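Local structure of cycloalternan-forming enzyme (Listeria monocytogenes serovar 1/2a, 5F7U) at residues Lys265-Tyr270 with Phe309-Lys314; Thr875-Ser880 with Leu917-Ala922. The protein is a multidomain member of glycoside hydrolase family 31, with a TIM-barrel domain joined to several beta-rich domains, among them a family 6 carbohydrate-binding module. The protein carries 1 engineered substitution. One frame throughout, in Å; residues are numbered along the deposited sequence.

Contact 1: Lys265-Tyr270 with Phe309-Lys314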
loop_
_atom_site.group_PDB
_atom_site.type_symbol
_atom_site.label_atom_id
_atom_site.label_comp_id
_atom_site.label_asym_id
_atom_site.label_seq_id
_atom_site.Cartn_x
_atom_site.Cartn_y
_atom_site.Cartn_z
ATOM N N LYS A 265 -4.000 -2.430 -19.557
ATOM C CA LYS A 265 -3.454 -3.716 -19.112
ATOM C C LYS A 265 -4.549 -4.768 -18.936
ATOM O O LYS A 265 -5.696 -4.444 -18.564
ATOM C CB LYS A 265 -2.752 -3.582 -17.741
ATOM C CG LYS A 265 -1.588 -2.594 -17.619
ATOM C CD LYS A 265 -0.323 -3.189 -18.193
ATOM C CE LYS A 265 0.882 -2.293 -17.919
ATOM N NZ LYS A 265 1.958 -2.683 -18.873
ATOM N N ASP A 266 -4.163 -6.030 -19.153
ATOM C CA ASP A 266 -4.935 -7.188 -18.689
ATOM C C ASP A 266 -4.359 -7.570 -17.343
ATOM O O ASP A 266 -3.233 -8.035 -17.272
ATOM C CB ASP A 266 -4.796 -8.373 -19.650
ATOM C CG ASP A 266 -5.474 -8.128 -20.970
ATOM O OD1 ASP A 266 -6.636 -7.690 -20.956
ATOM O OD2 ASP A 266 -4.842 -8.360 -22.028
ATOM N N VAL A 267 -5.128 -7.364 -16.285
ATOM C CA VAL A 267 -4.639 -7.542 -14.911
ATOM C C VAL A 267 -5.106 -8.893 -14.392
ATOM O O VAL A 267 -6.305 -9.166 -14.367
ATOM C CB VAL A 267 -5.160 -6.426 -13.982
ATOM C CG1 VAL A 267 -4.532 -6.558 -12.610
ATOM C CG2 VAL A 267 -4.863 -5.041 -14.560
ATOM N N GLU A 268 -4.155 -9.727 -13.963
ATOM C CA GLU A 268 -4.488 -11.064 -13.460
ATOM C C GLU A 268 -4.576 -11.019 -11.941
ATOM O O GLU A 268 -3.616 -10.598 -11.286
ATOM C CB GLU A 268 -3.386 -12.070 -13.825
ATOM C CG GLU A 268 -3.027 -12.119 -15.296
ATOM C CD GLU A 268 -4.172 -12.500 -16.225
ATOM O OE1 GLU A 268 -5.179 -13.122 -15.808
ATOM O OE2 GLU A 268 -4.044 -12.195 -17.430
ATOM N N THR A 269 -5.708 -11.468 -11.401
ATOM C CA THR A 269 -5.857 -11.626 -9.970
ATOM C C THR A 269 -5.336 -13.022 -9.623
ATOM O O THR A 269 -6.069 -14.007 -9.632
ATOM C CB THR A 269 -7.316 -11.449 -9.513
ATOM O OG1 THR A 269 -7.863 -10.275 -10.130
ATOM C CG2 THR A 269 -7.365 -11.278 -7.975
ATOM N N TYR A 270 -4.043 -13.090 -9.361
ATOM C CA TYR A 270 -3.367 -14.377 -9.241
ATOM C C TYR A 270 -2.113 -14.155 -8.419
ATOM O O TYR A 270 -1.175 -13.475 -8.871
ATOM C CB TYR A 270 -2.969 -14.861 -10.645
ATOM C CG TYR A 270 -2.433 -16.273 -10.709
ATOM C CD1 TYR A 270 -3.307 -17.384 -10.655
ATOM C CD2 TYR A 270 -1.062 -16.509 -10.902
ATOM C CE1 TYR A 270 -2.822 -18.684 -10.755
ATOM C CE2 TYR A 270 -0.572 -17.800 -11.005
ATOM C CZ TYR A 270 -1.445 -18.878 -10.928
ATOM O OH TYR A 270 -0.931 -20.152 -11.046
ATOM N N PHE A 309 -8.917 -8.762 -15.288
ATOM C CA PHE A 309 -9.526 -7.459 -15.545
ATOM C C PHE A 309 -8.903 -6.880 -16.806
ATOM O O PHE A 309 -7.700 -6.585 -16.848
ATOM C CB PHE A 309 -9.279 -6.516 -14.350
ATOM C CG PHE A 309 -10.131 -6.823 -13.148
ATOM C CD1 PHE A 309 -9.730 -7.790 -12.194
ATOM C CD2 PHE A 309 -11.320 -6.146 -12.935
ATOM C CE1 PHE A 309 -10.543 -8.079 -11.079
ATOM C CE2 PHE A 309 -12.125 -6.409 -11.812
ATOM C CZ PHE A 309 -11.743 -7.384 -10.889
ATOM N N GLN A 310 -9.725 -6.739 -17.838
ATOM C CA GLN A 310 -9.284 -6.233 -19.118
ATOM C C GLN A 310 -9.599 -4.738 -19.160
ATOM O O GLN A 310 -10.726 -4.348 -19.458
ATOM C CB GLN A 310 -10.015 -6.989 -20.234
ATOM C CG GLN A 310 -9.729 -8.488 -20.193
ATOM C CD GLN A 310 -10.564 -9.278 -21.178
ATOM O OE1 GLN A 310 -11.408 -8.725 -21.882
ATOM N NE2 GLN A 310 -10.338 -10.581 -21.225
ATOM N N MET A 311 -8.594 -3.899 -18.880
ATOM C CA MET A 311 -8.895 -2.491 -18.636
ATOM C C MET A 311 -8.634 -1.650 -19.878
ATOM O O MET A 311 -7.561 -1.046 -20.025
ATOM C CB MET A 311 -8.141 -1.974 -17.390
ATOM C CG MET A 311 -8.333 -2.839 -16.132
ATOM S SD MET A 311 -10.066 -3.180 -15.708
ATOM C CE MET A 311 -10.629 -1.546 -15.213
ATOM N N ALA A 312 -9.607 -1.638 -20.795
ATOM C CA ALA A 312 -9.425 -0.956 -22.100
ATOM C C ALA A 312 -8.197 -1.535 -22.826
ATOM O O ALA A 312 -7.467 -0.825 -23.522
ATOM C CB ALA A 312 -9.328 0.569 -21.923
ATOM N N SER A 313 -8.009 -2.843 -22.658
ATOM C CA SER A 313 -6.874 -3.585 -23.223
ATOM C C SER A 313 -7.237 -4.267 -24.543
ATOM O O SER A 313 -6.347 -4.689 -25.285
ATOM C CB SER A 313 -6.422 -4.658 -22.226
ATOM O OG SER A 313 -7.506 -5.540 -21.969
ATOM N N LYS A 314 -8.533 -4.392 -24.826
ATOM C CA LYS A 314 -9.020 -5.060 -26.040
ATOM C C LYS A 314 -9.643 -4.032 -26.964
ATOM O O LYS A 314 -9.232 -3.883 -28.114
ATOM C CB LYS A 314 -10.060 -6.151 -25.725
ATOM C CG LYS A 314 -9.674 -7.161 -24.645
ATOM C CD LYS A 314 -8.438 -7.970 -25.005
ATOM C CE LYS A 314 -8.219 -9.071 -23.974
ATOM N NZ LYS A 314 -6.862 -9.648 -24.157
#

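Contact 2: Thr875-Ser880 with Leu917-Ala922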
loop_
_atom_site.group_PDB
_atom_site.type_symbol
_atom_site.label_atom_id
_atom_site.label_comp_id
_atom_site.label_asym_id
_atom_site.label_seq_id
_atom_site.Cartn_x
_atom_site.Cartn_y
_atom_site.Cartn_z
ATOM N N THR A 875 3.574 21.960 23.504
ATOM C CA THR A 875 4.150 23.102 22.810
ATOM C C THR A 875 3.488 23.220 21.441
ATOM O O THR A 875 3.546 22.286 20.644
ATOM C CB THR A 875 5.677 22.962 22.630
ATOM O OG1 THR A 875 6.320 22.813 23.909
ATOM C CG2 THR A 875 6.262 24.184 21.904
ATOM N N MET A 876 2.848 24.350 21.174
ATOM C CA MET A 876 2.396 24.637 19.816
ATOM C C MET A 876 3.561 25.250 19.036
ATOM O O MET A 876 4.297 26.090 19.573
ATOM C CB MET A 876 1.224 25.639 19.797
ATOM C CG MET A 876 0.021 25.304 20.664
ATOM S SD MET A 876 -0.760 23.707 20.334
ATOM C CE MET A 876 -1.283 23.897 18.642
ATOM N N GLN A 877 3.713 24.855 17.772
ATOM C CA GLN A 877 4.559 25.609 16.848
ATOM C C GLN A 877 3.675 26.125 15.724
ATOM O O GLN A 877 3.325 25.386 14.796
ATOM C CB GLN A 877 5.697 24.758 16.266
ATOM C CG GLN A 877 6.750 24.299 17.271
ATOM C CD GLN A 877 7.894 23.545 16.618
ATOM O OE1 GLN A 877 7.732 22.912 15.564
ATOM N NE2 GLN A 877 9.071 23.600 17.252
ATOM N N VAL A 878 3.323 27.400 15.812
ATOM C CA VAL A 878 2.354 27.998 14.888
ATOM C C VAL A 878 3.089 28.787 13.809
ATOM O O VAL A 878 3.856 29.711 14.120
ATOM C CB VAL A 878 1.363 28.931 15.636
ATOM C CG1 VAL A 878 0.243 29.398 14.712
ATOM C CG2 VAL A 878 0.779 28.252 16.866
ATOM N N PHE A 879 2.796 28.471 12.546
ATOM C CA PHE A 879 3.382 29.181 11.391
ATOM C C PHE A 879 2.713 30.552 11.312
ATOM O O PHE A 879 1.505 30.641 11.063
ATOM C CB PHE A 879 3.141 28.353 10.119
ATOM C CG PHE A 879 3.923 28.800 8.904
ATOM C CD1 PHE A 879 5.325 28.884 8.920
ATOM C CD2 PHE A 879 3.249 29.049 7.692
ATOM C CE1 PHE A 879 6.041 29.239 7.763
ATOM C CE2 PHE A 879 3.954 29.420 6.551
ATOM C CZ PHE A 879 5.347 29.502 6.577
ATOM N N SER A 880 3.477 31.613 11.577
ATOM C CA SER A 880 2.929 32.982 11.610
ATOM C C SER A 880 4.043 33.977 11.798
ATOM O O SER A 880 5.171 33.594 12.088
ATOM C CB SER A 880 1.938 33.162 12.782
ATOM O OG SER A 880 2.626 33.284 14.028
ATOM N N LEU A 917 8.070 30.347 13.159
ATOM C CA LEU A 917 7.165 29.600 14.021
ATOM C C LEU A 917 7.094 30.235 15.392
ATOM O O LEU A 917 8.129 30.526 15.989
ATOM C CB LEU A 917 7.650 28.160 14.187
ATOM C CG LEU A 917 7.664 27.275 12.934
ATOM C CD1 LEU A 917 8.382 25.982 13.271
ATOM C CD2 LEU A 917 6.245 26.982 12.468
ATOM N N THR A 918 5.864 30.439 15.866
ATOM C CA THR A 918 5.616 30.825 17.254
ATOM C C THR A 918 5.456 29.586 18.142
ATOM O O THR A 918 4.531 28.793 17.949
ATOM C CB THR A 918 4.365 31.702 17.394
ATOM O OG1 THR A 918 4.466 32.820 16.498
ATOM C CG2 THR A 918 4.269 32.231 18.831
ATOM N N TYR A 919 6.330 29.453 19.136
ATOM C CA TYR A 919 6.213 28.356 20.098
ATOM C C TYR A 919 5.348 28.828 21.254
ATOM O O TYR A 919 5.568 29.930 21.754
ATOM C CB TYR A 919 7.575 27.952 20.681
ATOM C CG TYR A 919 8.646 27.397 19.742
ATOM C CD1 TYR A 919 8.602 27.599 18.354
ATOM C CD2 TYR A 919 9.760 26.746 20.272
ATOM C CE1 TYR A 919 9.608 27.120 17.526
ATOM C CE2 TYR A 919 10.779 26.278 19.451
ATOM C CZ TYR A 919 10.696 26.469 18.084
ATOM O OH TYR A 919 11.699 26.013 17.271
ATOM N N VAL A 920 4.383 28.006 21.677
ATOM C CA VAL A 920 3.549 28.324 22.857
ATOM C C VAL A 920 3.512 27.106 23.784
ATOM O O VAL A 920 3.039 26.037 23.385
ATOM C CB VAL A 920 2.101 28.740 22.478
ATOM C CG1 VAL A 920 1.281 29.080 23.726
ATOM C CG2 VAL A 920 2.096 29.938 21.526
ATOM N N LYS A 921 4.027 27.267 25.001
ATOM C CA LYS A 921 4.000 26.201 25.993
ATOM C C LYS A 921 2.805 26.369 26.919
ATOM O O LYS A 921 2.644 27.425 27.537
ATOM C CB LYS A 921 5.296 26.182 26.808
ATOM C CG LYS A 921 5.391 25.038 27.811
ATOM C CD LYS A 921 6.729 25.081 28.537
ATOM C CE LYS A 921 7.871 24.549 27.685
ATOM N NZ LYS A 921 9.124 24.395 28.489
ATOM N N ALA A 922 1.983 25.323 26.996
ATOM C CA ALA A 922 0.861 25.245 27.942
ATOM C C ALA A 922 1.146 24.119 28.918
ATOM O O ALA A 922 1.620 23.058 28.526
ATOM C CB ALA A 922 -0.451 24.977 27.212
#

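Contact 1: Lys265-Tyr270 with Phe309-Lys314
Asp-266 and Val-267 pair with Gln-310 and Phe-309 in a short antiparallel strand contact, part of the galactose mutarotase-like domain. The two short strand axes run at 160°. Val-267 and Phe-309 form the hydrogen-bonded pair. Val-267 N reaches Phe-309 O at 2.7 Å, and Phe-309 N returns to Val-267 O at 2.8 Å. Met-311 N adds a bond to Lys-265 O at 3.0 Å. Asp-266 and Gln-310 make the non-hydrogen-bonded pair. The pairing belongs to the antiparallel beta structure of the mutarotase-like domain, where strand 307-311 is flanked on its other side by strand 318-327. Beyond Met-311 the chain turns at Ala-312, which brings Ser-313 and Lys-314 to the Asp-266 carboxylate. Each of its oxygens has one of them as partner. Ser-313 OG gives a short bond of 2.5 Å to Asp-266 OD1, and Lys-314 NZ makes a salt bridge of 3.2 Å to Asp-266 OD2. Both donors lie out of the carboxylate plane, on opposite sides. The Ser-313 hydroxyl is placed by chi1 of 59°, between the backbone N and the carbonyl carbon. On the other face of the strands Val-267 CB packs on Phe-309 CB at 4.1 Å. Thr-269 OG1 meets the Phe-309 ring at its edge, in plane, 3.6 Å from Phe-309 CE1. That hydroxyl is hydrogen-bonded to Ser-307 OG. Phe-253 meets the same ring edge-to-face.

Contact 2: Thr875-Ser880 with Leu917-Ala922
Thr-875 to Phe-879 runs antiparallel to Leu-917 to Lys-921 in unbroken register, the strand axes 4.2 Å apart at closest. Two backbone hydrogen bonds link each of the pairs Met-876 with Val-920 and Val-878 with Thr-918; Val-878 N reaches Thr-918 O at 2.8 Å. Gln-877 and Tyr-919 lie side by side on the face they share with Leu-917. Gln-877 CG sits over the Tyr-919 ring, 4.3 Å from its centroid, in a CH-pi contact. With the glutamine chain extended beyond CG (chi2 -176°), Gln-877 NE2 lies 3.4 Å above the ring plane, toward the rim. Amide and ring planes are 39° apart. The amide is fixed by bonds from both ends: Gln-877 OE1 to Arg-829 NE, and Gln-877 NE2 to Tyr-810 O. Leu-917 CD2 comes to the edge of the Phe-879 ring and touches Phe-879 CB at 4.1 Å. On the other face Met-876 CB packs on Val-920 CB at 4.2 Å. Ser-880 follows strand 874-879, and Thr-918 OG1 donates to Ser-880 OG at 3.1 Å. Both strands are interior to a five-stranded mixed sheet. Strand 825-830 runs parallel to 874-879, and 908-912 pairs with 917-922. Val-878, Thr-918 and Val-920 pack on strand 929-934 of a second sheet. Lys-921 reaches helix 899-904, where Lys-921 NZ bonds Phe-902 O and makes a cation-pi contact with the Phe-902 ring.

How the contacts relate
The contacts belong to different parts of one chain and do not touch. Their centres are 51 Å apart and their nearest atoms about 40 Å apart. Contact 1 closes before contact 2 opens, and the eight barrel strands, from 367-369 to 657-660, come between them in sequence. They are on opposite sides of the chain centre, contact 1 about 20 Å from it and contact 2 about 34 Å. Contact 1 borders the barrel domain through Thr-269 O, which is bonded to Asn-560 ND2 on helix 555-577. Contact 2 lies near bound ligands. The Phe-879 side chain is about 9 Å from an alpha-D-glucopyranose, and that of Thr-875 about 10 Å from a magnesium ion.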